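Local coordinates for protein transcriptional regulator PA3341 (Pseudomonas aeruginosa, PDB 2FBH) that probably binds DNA as a dimeric MarR-family winged-helix transcriptional regulator that also binds zinc, at residues A[25-30]-A[38-43]; A[44-49]-A[94-99]; A[56-61]-A[67-72]; A[75-78]-A[83-86]. All blocks are in the same frame, centred on the assembly; numbering follows the deposited sequence. Where two conformers were deposited one is given.

Contact 1 joins helix 11-29 to helix 39-48, and contact 2 continues along helix 39-48 to strand 95-98. Contact 3 pairs helices 55-62 and 66-78, and contact 4 carries on from helix 66-78 to strand 82-85, the antiparallel neighbour of strand 95-98. Along the chain, contact 1 closes first, while contacts 3 and 4, in that order, are nested in the loop that contact 2 closes. Centres lie from about 10 Å (contacts 2 and 4) to about 18 Å (contacts 1 and 4) apart. Contacts 2 to 4 thus tie together a winged helix-turn-helix unit, and contact 1 connects it to the long N-terminal helix.

Contact 1: residues A[25-30]-A[38-43]; sequences ELDRRL and ARWLVL
The indole of Trp40 has Leu30 on one face and the CB of its own chain neighbour Leu41 on the opposite one, while Asp27 meets it at the edge. Leu30 does its work with a single methyl: CD1 sits 3.4 Å from Trp40 CD2, displaced toward the rim of the ring system, and makes a CH-pi contact with the five-membered ring. At the edge, Trp40 NE1 donates to Asp27 OD1 over 2.9 Å, with an N-H...O angle of 159°. The oxygen receives it on its anti lone pair, close to the indole plane, and the carboxylate is turned nearly coplanar with the ring. That bond pins the pyrrole end of the indole. The benzene end is held by Leu26, whose CG comes within 3.5 Å of Trp40 CH2 and whose CD2 packs against CZ3 and CH2 as well. Trp40 reaches all three residues because its CG stands between the backbone N and the carbonyl carbon (chi1 58°), which swings the ring toward the preceding helix. On another side of that helix, Arg29 NE reaches back one turn to Glu25 OE2, 2.7 Å away and in the guanidinium plane, and the same guanidinium forms a second salt bridge with Asp119 of helix 102-120. Leu143 of the second subunit packs on Glu25. The result is a buried helix-loop-helix junction, in which a tryptophan at the start of helix 39-48 is clasped by residues 26-30, at the end of the N-terminal helix; it joins the DNA-binding lobe to the helices of the dimerisation region in the MarR fold.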
loop_
_atom_site.group_PDB
_atom_site.type_symbol
_atom_site.label_atom_id
_atom_site.label_comp_id
_atom_site.label_asym_id
_atom_site.label_seq_id
_atom_site.Cartn_x
_atom_site.Cartn_y
_atom_site.Cartn_z
ATOM N N GLU A 25 -3.215 10.418 -4.213
ATOM C CA GLU A 25 -3.355 11.882 -4.206
ATOM C C GLU A 25 -1.965 12.577 -4.209
ATOM O O GLU A 25 -1.725 13.544 -4.917
ATOM C CB GLU A 25 -4.175 12.362 -2.974
ATOM C CG GLU A 25 -4.328 13.905 -2.945
ATOM C CD GLU A 25 -5.160 14.493 -4.156
ATOM O OE1 GLU A 25 -5.930 13.757 -4.843
ATOM O OE2 GLU A 25 -5.013 15.737 -4.387
ATOM N N LEU A 26 -1.052 12.051 -3.403
ATOM C CA LEU A 26 0.310 12.604 -3.412
ATOM C C LEU A 26 0.931 12.380 -4.802
ATOM O O LEU A 26 1.591 13.296 -5.338
ATOM C CB LEU A 26 1.140 11.870 -2.316
ATOM C CG LEU A 26 2.471 12.495 -1.959
ATOM C CD1 LEU A 26 2.574 14.092 -1.957
ATOM C CD2 LEU A 26 2.679 11.944 -0.564
ATOM N N ASP A 27 0.765 11.194 -5.384
ATOM C CA ASP A 27 1.342 10.927 -6.724
ATOM C C ASP A 27 0.750 11.907 -7.733
ATOM O O ASP A 27 1.487 12.428 -8.546
ATOM C CB ASP A 27 1.022 9.491 -7.174
ATOM C CG ASP A 27 1.771 9.100 -8.465
ATOM O OD1 ASP A 27 3.019 9.150 -8.475
ATOM O OD2 ASP A 27 1.074 8.808 -9.430
ATOM N N ARG A 28 -0.555 12.186 -7.640
ATOM C CA ARG A 28 -1.192 13.238 -8.482
ATOM C C ARG A 28 -0.568 14.624 -8.286
ATOM O O ARG A 28 -0.212 15.298 -9.262
ATOM C CB ARG A 28 -2.678 13.296 -8.137
ATOM C CG ARG A 28 -3.405 14.571 -8.631
ATOM C CD ARG A 28 -4.922 14.592 -8.245
ATOM N NE ARG A 28 -5.540 15.836 -8.646
ATOM C CZ ARG A 28 -6.129 16.017 -9.856
ATOM N NH1 ARG A 28 -6.715 17.164 -10.194
ATOM N NH2 ARG A 28 -6.125 15.061 -10.718
ATOM N N ARG A 29 -0.394 15.049 -7.029
ATOM C CA ARG A 29 0.175 16.384 -6.802
ATOM C C ARG A 29 1.635 16.503 -7.153
ATOM O O ARG A 29 2.089 17.630 -7.426
ATOM C CB ARG A 29 -0.158 16.934 -5.401
ATOM C CG ARG A 29 -1.711 16.903 -5.146
ATOM C CD ARG A 29 -1.989 17.883 -3.997
ATOM N NE ARG A 29 -3.288 17.531 -3.453
ATOM C CZ ARG A 29 -3.773 18.141 -2.395
ATOM N NH1 ARG A 29 -2.995 19.065 -1.816
ATOM N NH2 ARG A 29 -4.968 17.764 -1.909
ATOM N N LEU A 30 2.330 15.354 -7.218
ATOM C CA LEU A 30 3.724 15.333 -7.568
ATOM C C LEU A 30 3.989 15.037 -9.095
ATOM O O LEU A 30 5.187 14.992 -9.493
ATOM C CB LEU A 30 4.488 14.318 -6.751
ATOM C CG LEU A 30 4.519 14.671 -5.253
ATOM C CD1 LEU A 30 5.131 13.578 -4.438
ATOM C CD2 LEU A 30 5.351 15.978 -4.949
ATOM N N ALA A 38 7.949 4.474 -7.854
ATOM C CA ALA A 38 7.923 4.989 -6.495
ATOM C C ALA A 38 8.873 6.201 -6.273
ATOM O O ALA A 38 8.978 6.689 -5.173
ATOM C CB ALA A 38 8.183 3.850 -5.486
ATOM N N ARG A 39 9.508 6.735 -7.314
ATOM C CA ARG A 39 10.800 7.409 -7.121
ATOM C C ARG A 39 10.745 8.583 -6.171
ATOM O O ARG A 39 11.663 8.789 -5.380
ATOM C CB ARG A 39 11.419 7.803 -8.449
ATOM C CG ARG A 39 11.556 6.554 -9.224
ATOM C CD ARG A 39 12.636 6.587 -10.170
ATOM N NE ARG A 39 12.450 7.543 -11.222
ATOM C CZ ARG A 39 12.981 7.353 -12.429
ATOM N NH1 ARG A 39 13.635 6.212 -12.681
ATOM N NH2 ARG A 39 12.852 8.268 -13.386
ATOM N N TRP A 40 9.647 9.316 -6.199
ATOM C CA TRP A 40 9.510 10.468 -5.308
ATOM C C TRP A 40 9.444 10.052 -3.815
ATOM O O TRP A 40 9.828 10.844 -2.928
ATOM C CB TRP A 40 8.294 11.311 -5.667
ATOM C CG TRP A 40 6.914 10.603 -5.666
ATOM C CD1 TRP A 40 6.196 10.200 -6.785
ATOM C CD2 TRP A 40 6.085 10.291 -4.534
ATOM N NE1 TRP A 40 5.006 9.628 -6.390
ATOM C CE2 TRP A 40 4.912 9.664 -5.026
ATOM C CE3 TRP A 40 6.215 10.482 -3.152
ATOM C CZ2 TRP A 40 3.853 9.239 -4.176
ATOM C CZ3 TRP A 40 5.161 10.034 -2.300
ATOM C CH2 TRP A 40 4.021 9.454 -2.807
ATOM N N LEU A 41 8.987 8.830 -3.580
ATOM C CA LEU A 41 8.817 8.254 -2.231
ATOM C C LEU A 41 10.155 7.792 -1.604
ATOM O O LEU A 41 10.336 7.836 -0.406
ATOM C CB LEU A 41 7.820 7.107 -2.308
ATOM C CG LEU A 41 6.958 6.692 -1.114
ATOM C CD1 LEU A 41 7.593 5.527 -0.406
ATOM C CD2 LEU A 41 6.698 7.846 -0.136
ATOM N N VAL A 42 11.088 7.374 -2.457
ATOM C CA VAL A 42 12.479 7.203 -2.082
ATOM C C VAL A 42 13.104 8.547 -1.660
ATOM O O VAL A 42 13.666 8.613 -0.582
ATOM C CB VAL A 42 13.273 6.483 -3.236
ATOM C CG1 VAL A 42 14.763 6.448 -2.923
ATOM C CG2 VAL A 42 12.721 5.012 -3.436
ATOM N N LEU A 43 12.981 9.616 -2.496
ATOM C CA LEU A 43 13.429 10.964 -2.188
ATOM C C LEU A 43 12.829 11.450 -0.892
ATOM O O LEU A 43 13.511 11.989 -0.034
ATOM C CB LEU A 43 12.990 11.921 -3.287
ATOM C CG LEU A 43 13.793 11.776 -4.579
ATOM C CD1 LEU A 43 13.384 12.907 -5.531
ATOM C CD2 LEU A 43 15.400 11.865 -4.319
#

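Contact 2: residues A[44-49]-A[94-99]; sequences LHLARH and KHIVLT. With ZN (zinc ion), chain D; SO4 (sulfate ion), chain E.
Leu46, Leu98 and Ile96 make most of this contact, and all three point inward across the gap between helix and strand. Leu46 CB lies 3.9 Å from Leu98 CG, and its branch tip turns to the other strand residue, with CD1 3.9 Å from Ile96 CG2 and CD2 resting near the Ile96 carbonyl oxygen. With CG anti to the carbonyl carbon (chi1 -77°), the two methyls of Leu46 fan out against Ile96, and the side chains cross at about a right angle. Leu98 straddles the helix surface: CD2 packs on Leu46 CB and CD1, while CD1 lies 3.9 Å from Ala47 CA. The axes of helix 44-48 and strand 95-98 pass 8.8 Å apart and run at 88° to each other. This is the apolar face by which the wing packs on helix 39-48 in a winged-helix domain: strand 95-98 pairs with strand 82-85, and Ile96 also bonds through its backbone to Pro53. Val82 touches both Leu46 and Ile96. A zinc ion and a sulfate lie on other sides of the helix. Just past its end, His49 NE2 binds the zinc at 2.0 Å, though the ion is irregularly placed; a water is a second ligand, and His45, the other histidine of the site, has ND1 2.8 Å from the zinc, which stands well off its ring plane. Arg48, extended from CG to NE, holds a sulfate, probably from the crystallisation liquor, through NH1 to O3 and NH2 to O4 (2.9 Å); Arg23, Arg117 and Gly12 and Thr13 of the second subunit hold it too.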
loop_
_atom_site.group_PDB
_atom_site.type_symbol
_atom_site.label_atom_id
_atom_site.label_comp_id
_atom_site.label_asym_id
_atom_site.label_seq_id
_atom_site.Cartn_x
_atom_site.Cartn_y
_atom_site.Cartn_z
ATOM N N LEU A 44 11.527 11.201 -0.733
ATOM C CA LEU A 44 10.866 11.744 0.458
ATOM C C LEU A 44 11.479 11.078 1.677
ATOM O O LEU A 44 11.807 11.765 2.637
ATOM C CB LEU A 44 9.389 11.455 0.393
ATOM C CG LEU A 44 8.485 12.589 0.728
ATOM C CD1 LEU A 44 7.156 11.981 1.125
ATOM C CD2 LEU A 44 9.086 13.562 1.757
ATOM N N HIS A 45 11.686 9.760 1.627
ATOM C CA HIS A 45 12.245 9.056 2.757
ATOM C C HIS A 45 13.709 9.421 3.041
ATOM O O HIS A 45 14.132 9.523 4.202
ATOM C CB HIS A 45 12.038 7.576 2.577
ATOM C CG HIS A 45 10.606 7.150 2.804
ATOM N ND1 HIS A 45 10.244 6.227 3.769
ATOM C CD2 HIS A 45 9.445 7.561 2.230
ATOM C CE1 HIS A 45 8.929 6.042 3.734
ATOM N NE2 HIS A 45 8.422 6.841 2.810
ATOM N N LEU A 46 14.477 9.682 1.983
ATOM C CA LEU A 46 15.825 10.186 2.170
ATOM C C LEU A 46 15.818 11.536 2.841
ATOM O O LEU A 46 16.691 11.845 3.657
ATOM C CB LEU A 46 16.545 10.286 0.799
ATOM C CG LEU A 46 16.995 8.937 0.306
ATOM C CD1 LEU A 46 17.509 9.140 -1.173
ATOM C CD2 LEU A 46 18.105 8.352 1.147
ATOM N N ALA A 47 14.867 12.372 2.470
ATOM C CA ALA A 47 14.803 13.726 2.994
ATOM C C ALA A 47 14.495 13.680 4.488
ATOM O O ALA A 47 14.850 14.619 5.239
ATOM C CB ALA A 47 13.688 14.466 2.317
ATOM N N ARG A 48 13.777 12.638 4.877
ATOM C CA ARG A 48 13.211 12.587 6.243
ATOM C C ARG A 48 14.045 11.906 7.287
ATOM O O ARG A 48 13.801 12.078 8.494
ATOM C CB ARG A 48 11.869 11.908 6.220
ATOM C CG ARG A 48 10.841 12.847 5.622
ATOM C CD ARG A 48 9.474 12.161 5.527
ATOM N NE ARG A 48 8.536 13.146 4.974
ATOM C CZ ARG A 48 7.265 12.875 4.686
ATOM N NH1 ARG A 48 6.788 11.656 4.928
ATOM N NH2 ARG A 48 6.465 13.843 4.225
ATOM N N HIS A 49 14.998 11.102 6.866
ATOM C CA HIS A 49 15.884 10.562 7.880
ATOM C C HIS A 49 17.198 11.306 7.966
ATOM O O HIS A 49 17.646 11.884 6.966
ATOM C CB HIS A 49 15.913 9.065 7.720
ATOM C CG HIS A 49 14.545 8.484 7.845
ATOM N ND1 HIS A 49 13.949 8.234 9.064
ATOM C CD2 HIS A 49 13.595 8.241 6.910
ATOM C CE1 HIS A 49 12.724 7.784 8.875
ATOM N NE2 HIS A 49 12.485 7.779 7.577
ATOM N N LYS A 94 27.834 0.904 0.573
ATOM C CA LYS A 94 27.302 2.078 -0.076
ATOM C C LYS A 94 26.057 2.519 0.711
ATOM O O LYS A 94 25.184 1.681 1.082
ATOM C CB LYS A 94 27.034 1.818 -1.571
ATOM C CG LYS A 94 28.150 2.314 -2.512
ATOM C CD LYS A 94 29.140 1.219 -2.837
ATOM C CE LYS A 94 28.469 0.061 -3.576
ATOM N NZ LYS A 94 29.058 -1.263 -3.168
ATOM N N HIS A 95 26.030 3.822 1.008
ATOM C CA HIS A 95 24.903 4.465 1.629
ATOM C C HIS A 95 24.336 5.446 0.629
ATOM O O HIS A 95 25.063 5.938 -0.252
ATOM C CB HIS A 95 25.344 5.163 2.901
ATOM C CG HIS A 95 25.729 4.200 3.983
ATOM N ND1 HIS A 95 26.937 3.524 3.985
ATOM C CD2 HIS A 95 25.045 3.753 5.063
ATOM C CE1 HIS A 95 26.986 2.724 5.040
ATOM N NE2 HIS A 95 25.855 2.852 5.717
ATOM N N ILE A 96 23.037 5.673 0.713
ATOM C CA ILE A 96 22.398 6.477 -0.322
ATOM C C ILE A 96 22.312 7.868 0.224
ATOM O O ILE A 96 21.823 8.084 1.308
ATOM C CB ILE A 96 21.053 5.879 -0.755
ATOM C CG1 ILE A 96 21.310 4.468 -1.295
ATOM C CG2 ILE A 96 20.471 6.763 -1.861
ATOM C CD1 ILE A 96 20.618 3.467 -0.590
ATOM N N VAL A 97 22.850 8.824 -0.494
ATOM C CA VAL A 97 22.906 10.176 -0.023
ATOM C C VAL A 97 22.247 11.077 -1.080
ATOM O O VAL A 97 22.452 10.895 -2.289
ATOM C CB VAL A 97 24.396 10.623 0.186
ATOM C CG1 VAL A 97 24.453 12.044 0.713
ATOM C CG2 VAL A 97 25.123 9.640 1.129
ATOM N N LEU A 98 21.519 12.092 -0.634
ATOM C CA LEU A 98 21.042 13.122 -1.545
ATOM C C LEU A 98 22.149 14.053 -1.971
ATOM O O LEU A 98 23.080 14.335 -1.196
ATOM C CB LEU A 98 19.974 13.998 -0.859
ATOM C CG LEU A 98 18.720 13.251 -0.423
ATOM C CD1 LEU A 98 17.887 14.103 0.591
ATOM C CD2 LEU A 98 17.891 13.037 -1.678
ATOM N N THR A 99 21.970 14.627 -3.145
ATOM C CA THR A 99 22.850 15.673 -3.636
ATOM C C THR A 99 22.264 17.067 -3.396
ATOM O O THR A 99 21.042 17.232 -3.264
ATOM C CB THR A 99 23.045 15.548 -5.171
ATOM O OG1 THR A 99 21.778 15.728 -5.810
ATOM C CG2 THR A 99 23.629 14.181 -5.593
HETATM ZN ZN ZN D . 11.847 7.005 5.886
HETATM S S SO4 E . 2.981 11.918 4.994
HETATM O O1 SO4 E . 2.217 12.300 6.148
HETATM O O2 SO4 E . 2.178 11.271 3.950
HETATM O O3 SO4 E . 3.920 10.931 5.491
HETATM O O4 SO4 E . 3.672 13.139 4.458
HETATM O O HOH W 1 10.127 8.116 6.406
#

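Contact 3: residues A[56-61]-A[67-72]; sequences RELAQS and PTLARL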
loop_
_atom_site.group_PDB
_atom_site.type_symbol
_atom_site.label_atom_id
_atom_site.label_comp_id
_atom_site.label_asym_id
_atom_site.label_seq_id
_atom_site.Cartn_x
_atom_site.Cartn_y
_atom_site.Cartn_z
ATOM N N ARG A 56 19.366 -1.676 1.813
ATOM C CA ARG A 56 18.530 -2.540 2.648
ATOM C C ARG A 56 17.593 -1.755 3.582
ATOM O O ARG A 56 16.439 -2.118 3.754
ATOM C CB ARG A 56 19.411 -3.513 3.445
ATOM C CG ARG A 56 20.429 -4.295 2.605
ATOM C CD ARG A 56 21.057 -5.474 3.385
ATOM N NE ARG A 56 20.101 -6.560 3.609
ATOM C CZ ARG A 56 20.057 -7.686 2.897
ATOM N NH1 ARG A 56 19.144 -8.607 3.167
ATOM N NH2 ARG A 56 20.923 -7.901 1.919
ATOM N N GLU A 57 18.094 -0.668 4.165
ATOM C CA GLU A 57 17.300 0.154 5.065
ATOM C C GLU A 57 16.218 0.933 4.303
ATOM O O GLU A 57 15.056 1.043 4.719
ATOM C CB GLU A 57 18.219 1.091 5.879
ATOM C CG GLU A 57 19.073 0.361 6.956
ATOM C CD GLU A 57 20.235 1.228 7.500
ATOM O OE1 GLU A 57 20.635 2.193 6.807
ATOM O OE2 GLU A 57 20.760 0.945 8.630
ATOM N N LEU A 58 16.605 1.431 3.136
ATOM C CA LEU A 58 15.711 2.259 2.337
ATOM C C LEU A 58 14.565 1.430 1.742
ATOM O O LEU A 58 13.438 1.900 1.655
ATOM C CB LEU A 58 16.538 2.920 1.224
ATOM C CG LEU A 58 15.937 4.065 0.430
ATOM C CD1 LEU A 58 15.260 5.195 1.278
ATOM C CD2 LEU A 58 17.092 4.651 -0.456
ATOM N N ALA A 59 14.869 0.202 1.357
ATOM C CA ALA A 59 13.900 -0.695 0.757
ATOM C C ALA A 59 12.826 -1.015 1.815
ATOM O O ALA A 59 11.623 -0.855 1.567
ATOM C CB ALA A 59 14.604 -1.954 0.301
ATOM N N GLN A 60 13.287 -1.419 3.002
ATOM C CA GLN A 60 12.433 -1.593 4.181
ATOM C C GLN A 60 11.436 -0.454 4.313
ATOM O O GLN A 60 10.222 -0.686 4.248
ATOM C CB GLN A 60 13.267 -1.781 5.463
ATOM C CG GLN A 60 13.763 -3.219 5.641
ATOM C CD GLN A 60 14.802 -3.426 6.763
ATOM O OE1 GLN A 60 15.224 -2.475 7.470
ATOM N NE2 GLN A 60 15.233 -4.689 6.920
ATOM N N SER A 61 11.925 0.776 4.427
ATOM C CA SER A 61 11.044 1.882 4.774
ATOM C C SER A 61 10.172 2.411 3.643
ATOM O O SER A 61 9.066 2.893 3.901
ATOM C CB SER A 61 11.813 3.013 5.487
ATOM O OG SER A 61 12.215 4.076 4.655
ATOM N N PRO A 67 15.885 -5.469 -5.302
ATOM C CA PRO A 67 15.977 -5.303 -6.770
ATOM C C PRO A 67 15.076 -4.215 -7.401
ATOM O O PRO A 67 15.449 -3.609 -8.418
ATOM C CB PRO A 67 15.575 -6.684 -7.320
ATOM C CG PRO A 67 15.161 -7.523 -6.111
ATOM C CD PRO A 67 15.794 -6.889 -4.917
ATOM N N THR A 68 13.878 -4.029 -6.845
ATOM C CA THR A 68 13.024 -2.950 -7.267
ATOM C C THR A 68 13.671 -1.647 -6.893
ATOM O O THR A 68 13.761 -0.749 -7.733
ATOM C CB THR A 68 11.617 -3.030 -6.643
ATOM O OG1 THR A 68 10.998 -4.218 -7.119
ATOM C CG2 THR A 68 10.774 -1.881 -7.098
ATOM N N LEU A 69 14.138 -1.527 -5.647
ATOM C CA LEU A 69 14.784 -0.256 -5.250
ATOM C C LEU A 69 16.023 0.016 -6.156
ATOM O O LEU A 69 16.285 1.141 -6.473
ATOM C CB LEU A 69 15.187 -0.210 -3.747
ATOM C CG LEU A 69 15.685 1.143 -3.235
ATOM C CD1 LEU A 69 14.650 2.259 -3.336
ATOM C CD2 LEU A 69 16.281 1.036 -1.820
ATOM N N ALA A 70 16.795 -1.000 -6.513
ATOM C CA ALA A 70 18.009 -0.761 -7.317
ATOM C C ALA A 70 17.663 -0.019 -8.612
ATOM O O ALA A 70 18.378 0.896 -8.968
ATOM C CB ALA A 70 18.747 -2.034 -7.643
ATOM N N ARG A 71 16.582 -0.439 -9.276
ATOM C CA ARG A 71 16.067 0.262 -10.478
ATOM C C ARG A 71 15.627 1.680 -10.216
ATOM O O ARG A 71 15.965 2.559 -11.001
ATOM C CB ARG A 71 14.907 -0.492 -11.115
ATOM C CG ARG A 71 15.232 -1.914 -11.496
ATOM C CD ARG A 71 15.859 -1.994 -12.869
ATOM N NE ARG A 71 15.991 -3.366 -13.361
ATOM C CZ ARG A 71 15.206 -3.953 -14.268
ATOM N NH1 ARG A 71 14.142 -3.305 -14.797
ATOM N NH2 ARG A 71 15.494 -5.196 -14.654
ATOM N N LEU A 72 14.817 1.902 -9.152
ATOM C CA LEU A 72 14.417 3.223 -8.714
ATOM C C LEU A 72 15.617 4.094 -8.478
ATOM O O LEU A 72 15.646 5.215 -8.964
ATOM C CB LEU A 72 13.567 3.147 -7.408
ATOM C CG LEU A 72 12.294 2.355 -7.607
ATOM C CD1 LEU A 72 11.562 2.302 -6.250
ATOM C CD2 LEU A 72 11.400 2.979 -8.736
#
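Ser61 OG makes a probable hydrogen bond with His45 ND1, tying helix 55-62 to helix 39-48, whereas the side-chain packing of Leu58 and Ala59 on Leu69 is apolar. Here one methyl carries nearly everything. Leu69 CD2 lies along the Leu58 side chain, 3.6 Å from its CB, and goes on to touch Leu58 CG and CD2. The same methyl lies 3.6 Å from Ala59 N and 4.0 Å from Ala59 CB, so it settles on the junction between the two residues. Leu69 directs this branch across the gap with CG anti to the backbone N (chi1 -172°), and its side chain crosses that of Leu58 at about a right angle. The small Ala59 suits the closeness: its CA comes within 6.1 Å of the CA of Leu69. Helices 55-62 and 66-78 are the two helices of the helix-turn-helix, the second being, as in other MarR proteins, probably the one that reads DNA. Behind the pair stands helix 39-48, whose Val42 packs against Leu58, Leu69 and Leu72; Pro53 and Ile96 of strand 95-98 also pack on Leu58.

Contact 4: residues A[75-78]-A[83-86]; sequences GLES and RRLA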
loop_
_atom_site.group_PDB
_atom_site.type_symbol
_atom_site.label_atom_id
_atom_site.label_comp_id
_atom_site.label_asym_id
_atom_site.label_seq_id
_atom_site.Cartn_x
_atom_site.Cartn_y
_atom_site.Cartn_z
ATOM N N GLY A 75 17.401 5.298 -11.661
ATOM C CA GLY A 75 16.670 6.446 -12.134
ATOM C C GLY A 75 17.037 7.736 -11.440
ATOM O O GLY A 75 17.350 8.710 -12.096
ATOM N N LEU A 76 17.047 7.743 -10.111
ATOM C CA LEU A 76 17.302 8.946 -9.399
ATOM C C LEU A 76 18.799 9.366 -9.589
ATOM O O LEU A 76 19.106 10.510 -9.663
ATOM C CB LEU A 76 17.085 8.645 -7.909
ATOM C CG LEU A 76 15.575 8.526 -7.553
ATOM C CD1 LEU A 76 15.481 8.267 -6.041
ATOM C CD2 LEU A 76 14.866 9.819 -7.913
ATOM N N GLU A 77 19.666 8.369 -9.610
ATOM C CA GLU A 77 21.140 8.601 -9.736
ATOM C C GLU A 77 21.443 9.190 -11.139
ATOM O O GLU A 77 22.260 10.155 -11.321
ATOM C CB GLU A 77 21.815 7.244 -9.568
ATOM C CG GLU A 77 23.322 7.344 -9.324
ATOM C CD GLU A 77 23.926 5.976 -9.065
ATOM O OE1 GLU A 77 25.014 6.018 -8.532
ATOM O OE2 GLU A 77 23.388 4.877 -9.454
ATOM N N SER A 78 20.760 8.626 -12.143
ATOM C CA SER A 78 20.848 9.169 -13.511
ATOM C C SER A 78 20.484 10.658 -13.614
ATOM O O SER A 78 21.048 11.392 -14.430
ATOM C CB SER A 78 20.004 8.343 -14.500
ATOM O OG SER A 78 18.607 8.611 -14.358
ATOM N N ARG A 83 23.528 9.835 -4.691
ATOM C CA ARG A 83 24.814 9.115 -4.857
ATOM C C ARG A 83 24.841 7.940 -3.920
ATOM O O ARG A 83 24.123 7.928 -2.880
ATOM C CB ARG A 83 25.997 10.045 -4.594
ATOM C CG ARG A 83 26.046 11.179 -5.598
ATOM C CD ARG A 83 27.242 12.008 -5.380
ATOM N NE ARG A 83 28.485 11.317 -5.780
ATOM C CZ ARG A 83 29.680 11.716 -5.372
ATOM N NH1 ARG A 83 30.795 11.069 -5.733
ATOM N NH2 ARG A 83 29.738 12.748 -4.563
ATOM N N ARG A 84 25.589 6.903 -4.315
ATOM C CA ARG A 84 25.857 5.781 -3.416
ATOM C C ARG A 84 27.307 5.845 -2.972
ATOM O O ARG A 84 28.209 5.718 -3.814
ATOM C CB ARG A 84 25.550 4.488 -4.133
ATOM C CG ARG A 84 24.151 4.495 -4.684
ATOM C CD ARG A 84 24.074 3.324 -5.571
ATOM N NE ARG A 84 23.360 3.646 -6.785
ATOM C CZ ARG A 84 22.383 2.906 -7.273
ATOM N NH1 ARG A 84 22.033 1.811 -6.629
ATOM N NH2 ARG A 84 21.783 3.250 -8.409
ATOM N N LEU A 85 27.516 6.058 -1.668
ATOM C CA LEU A 85 28.792 6.517 -1.092
ATOM C C LEU A 85 29.113 5.769 0.200
ATOM O O LEU A 85 28.218 5.234 0.834
ATOM C CB LEU A 85 28.772 8.021 -0.774
ATOM C CG LEU A 85 28.959 9.011 -1.934
ATOM C CD1 LEU A 85 28.738 10.468 -1.478
ATOM C CD2 LEU A 85 30.354 8.879 -2.525
ATOM N N ALA A 86 30.396 5.754 0.582
ATOM C CA ALA A 86 30.842 5.270 1.899
ATOM C C ALA A 86 30.735 6.454 2.830
ATOM O O ALA A 86 30.995 7.597 2.435
ATOM C CB ALA A 86 32.279 4.777 1.843
#
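Where the probable recognition helix 66-78 ends and the chain turns into the first wing strand, Glu77 and Arg84 are joined by a salt bridge on the surface. A single carboxylate oxygen does the joining: Glu77 OE2 is 2.5 Å from Arg84 NH2, a distance so short that its exact value is doubtful, with an N-H...O angle of 143°. Arg84 NE adds a weak second bond to the same oxygen, at 2.9 Å. The oxygen lies at the guanidinium edge, but the arginine comes from above the carboxylate plane, the two groups being turned 42° apart. Glu77 reaches across with CG anti to the backbone N (chi1 -166°) and an extended chain, whereas Arg84 is bent at chi3, which brings its end round to Glu77. Other polar groups fix the guanidinium too: Asp74 forms a salt bridge with NH2, and Gln55 OE1 takes a hydrogen bond from NH1. At the last turn of the helix, Ser78 OG bonds to Gly75 O, 2.6 Å away. Backbone hydrogen bonds pair Arg83 with Val97 and Leu85 with His95, joining strands 82-85 and 95-98. Charged pairing thus stitches the recognition helix to the beta-hairpin wing of a winged helix-turn-helix.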